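ORF 37 (Human herpesvirus 8 type M, PDB 3FHD) cuts double- and single-stranded DNA as an endonuclease and exonuclease, and helps process branched viral DNA intermediates to promote production of unit-length packaged genomes. Local coordinates at residues Thr211-Leu216 against Lys263-Lys268. Numbering follows the deposited sequence.
Sequences TLLATL and KVYEIK. With MG (magnesium ion), chain E.
Glu266 OE2 is gripped twice. Glu266 OE2 binds the magnesium ion at 2.4 Å. Lys268 NZ forms a salt bridge to Glu266 OE2 at 2.9 Å. The ammonium comes from above the carboxylate plane, 41° out of it. Glu266 OE1 is hydrogen-bonded to Gln402, which helps to fix the rotation of the group. The backbone also takes part: Ile267 O binds the metal at 2.4 Å, and Asp243 adds a further ligand.

The other face of strand 262-269 meets helix 203-217 through apolar groups. Leu213 carries the helix side of this meeting. Its CG is turned to the side of the backbone N (chi1 -64°), and CD1 continues the chain outward (chi2 175°), which carries this methyl between Tyr265 and Ile267. Leu213 CD1 meets Ile267 CD1 tip to tip at 3.8 Å. Leu213 CD1 also lies 3.9 Å from Tyr265 CB and approaches the ring obliquely. The second methyl, Leu213 CD2, rests 4.1 Å from Tyr265 CE1. Leu213 is buried; Phe244 and Ala427 also touch it. The Tyr265 hydroxyl is hydrogen-bonded to His218, just past the segment 211-216, and its ring stacks on Tyr425.

Alternation along the strand separates the two roles: Tyr265 and Ile267 point to the helix, Glu266 away from it. A strand with an acidic side chain and the next carbonyl on the metal, backed by a helix, is characteristic of the PD-(D/E)XK nuclease core, with Glu266 and Lys268 in the places of its E-X-K signature.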
loop_
_atom_site.group_PDB
_atom_site.type_symbol
_atom_site.label_atom_id
_atom_site.label_comp_id
_atom_site.label_asym_id
_atom_site.label_seq_id
_atom_site.Cartn_x
_atom_site.Cartn_y
_atom_site.Cartn_z
ATOM N N THR A 211 -14.294 -2.745 -7.269
ATOM C CA THR A 211 -15.738 -3.020 -7.473
ATOM C C THR A 211 -16.078 -4.512 -7.580
ATOM O O THR A 211 -17.093 -4.959 -7.022
ATOM C CB THR A 211 -16.311 -2.274 -8.688
ATOM O OG1 THR A 211 -15.959 -0.893 -8.587
ATOM C CG2 THR A 211 -17.863 -2.372 -8.708
ATOM N N LEU A 212 -15.254 -5.263 -8.308
ATOM C CA LEU A 212 -15.381 -6.726 -8.397
ATOM C C LEU A 212 -15.270 -7.437 -7.046
ATOM O O LEU A 212 -16.087 -8.323 -6.740
ATOM C CB LEU A 212 -14.350 -7.306 -9.369
ATOM C CG LEU A 212 -14.488 -6.965 -10.864
ATOM C CD1 LEU A 212 -13.191 -7.234 -11.626
ATOM C CD2 LEU A 212 -15.656 -7.740 -11.498
ATOM N N LEU A 213 -14.266 -7.063 -6.252
ATOM C CA LEU A 213 -14.071 -7.630 -4.917
ATOM C C LEU A 213 -15.269 -7.321 -4.018
ATOM O O LEU A 213 -15.854 -8.215 -3.395
ATOM C CB LEU A 213 -12.747 -7.092 -4.297
ATOM C CG LEU A 213 -11.452 -7.480 -5.035
ATOM C CD1 LEU A 213 -10.150 -6.836 -4.461
ATOM C CD2 LEU A 213 -11.318 -9.007 -5.103
ATOM N N ALA A 214 -15.649 -6.044 -3.985
ATOM C CA ALA A 214 -16.741 -5.563 -3.136
ATOM C C ALA A 214 -18.108 -6.181 -3.497
ATOM O O ALA A 214 -18.840 -6.693 -2.627
ATOM C CB ALA A 214 -16.792 -4.039 -3.218
ATOM N N THR A 215 -18.432 -6.150 -4.789
ATOM C CA THR A 215 -19.726 -6.587 -5.308
ATOM C C THR A 215 -19.863 -8.104 -5.518
ATOM O O THR A 215 -20.953 -8.687 -5.296
ATOM C CB THR A 215 -20.006 -5.870 -6.642
ATOM O OG1 THR A 215 -19.975 -4.456 -6.410
ATOM C CG2 THR A 215 -21.369 -6.267 -7.201
ATOM N N LEU A 216 -18.796 -8.756 -5.965
ATOM C CA LEU A 216 -18.912 -10.167 -6.351
ATOM C C LEU A 216 -18.333 -11.151 -5.360
ATOM O O LEU A 216 -18.820 -12.278 -5.264
ATOM C CB LEU A 216 -18.360 -10.420 -7.762
ATOM C CG LEU A 216 -18.861 -9.515 -8.904
ATOM C CD1 LEU A 216 -18.176 -9.884 -10.205
ATOM C CD2 LEU A 216 -20.395 -9.547 -9.084
ATOM N N LYS A 263 -10.004 -9.397 5.733
ATOM C CA LYS A 263 -9.293 -9.926 4.575
ATOM C C LYS A 263 -8.715 -8.732 3.829
ATOM O O LYS A 263 -9.441 -7.824 3.458
ATOM C CB LYS A 263 -10.215 -10.728 3.666
ATOM C CG LYS A 263 -10.711 -12.069 4.261
ATOM C CD LYS A 263 -11.564 -12.839 3.246
ATOM C CE LYS A 263 -11.944 -14.245 3.732
ATOM N NZ LYS A 263 -10.724 -15.060 4.042
ATOM N N VAL A 264 -7.410 -8.715 3.654
ATOM C CA VAL A 264 -6.764 -7.532 3.046
ATOM C C VAL A 264 -6.284 -7.868 1.622
ATOM O O VAL A 264 -5.569 -8.861 1.428
ATOM C CB VAL A 264 -5.625 -6.958 3.968
ATOM C CG1 VAL A 264 -4.913 -5.779 3.293
ATOM C CG2 VAL A 264 -6.208 -6.566 5.354
ATOM N N TYR A 265 -6.623 -7.022 0.629
ATOM C CA TYR A 265 -6.213 -7.269 -0.770
ATOM C C TYR A 265 -5.352 -6.145 -1.386
ATOM O O TYR A 265 -5.711 -4.959 -1.293
ATOM C CB TYR A 265 -7.433 -7.478 -1.699
ATOM C CG TYR A 265 -8.393 -8.605 -1.358
ATOM C CD1 TYR A 265 -8.508 -9.722 -2.185
ATOM C CD2 TYR A 265 -9.234 -8.523 -0.233
ATOM C CE1 TYR A 265 -9.419 -10.752 -1.873
ATOM C CE2 TYR A 265 -10.146 -9.525 0.069
ATOM C CZ TYR A 265 -10.232 -10.637 -0.748
ATOM O OH TYR A 265 -11.116 -11.640 -0.434
ATOM N N GLU A 266 -4.201 -6.521 -1.940
ATOM C CA GLU A 266 -3.398 -5.648 -2.769
ATOM C C GLU A 266 -3.794 -5.911 -4.250
ATOM O O GLU A 266 -3.697 -7.027 -4.711
ATOM C CB GLU A 266 -1.915 -5.921 -2.525
ATOM C CG GLU A 266 -0.948 -5.191 -3.446
ATOM C CD GLU A 266 -1.137 -3.661 -3.492
ATOM O OE1 GLU A 266 -1.359 -2.976 -2.446
ATOM O OE2 GLU A 266 -1.004 -3.129 -4.604
ATOM N N ILE A 267 -4.216 -4.872 -4.960
ATOM C CA ILE A 267 -4.761 -5.028 -6.321
ATOM C C ILE A 267 -3.678 -4.716 -7.364
ATOM O O ILE A 267 -2.983 -3.727 -7.225
ATOM C CB ILE A 267 -6.016 -4.130 -6.505
ATOM C CG1 ILE A 267 -7.184 -4.692 -5.698
ATOM C CG2 ILE A 267 -6.399 -3.953 -8.022
ATOM C CD1 ILE A 267 -8.249 -3.692 -5.386
ATOM N N LYS A 268 -3.498 -5.586 -8.372
ATOM C CA LYS A 268 -2.564 -5.322 -9.500
ATOM C C LYS A 268 -3.320 -5.549 -10.819
ATOM O O LYS A 268 -4.223 -6.369 -10.858
ATOM C CB LYS A 268 -1.362 -6.290 -9.474
ATOM C CG LYS A 268 -0.539 -6.253 -8.183
ATOM C CD LYS A 268 0.101 -4.866 -8.038
ATOM C CE LYS A 268 0.825 -4.756 -6.702
ATOM N NZ LYS A 268 1.238 -3.362 -6.429
HETATM MG MG MG E . -2.340 -1.773 -6.031
#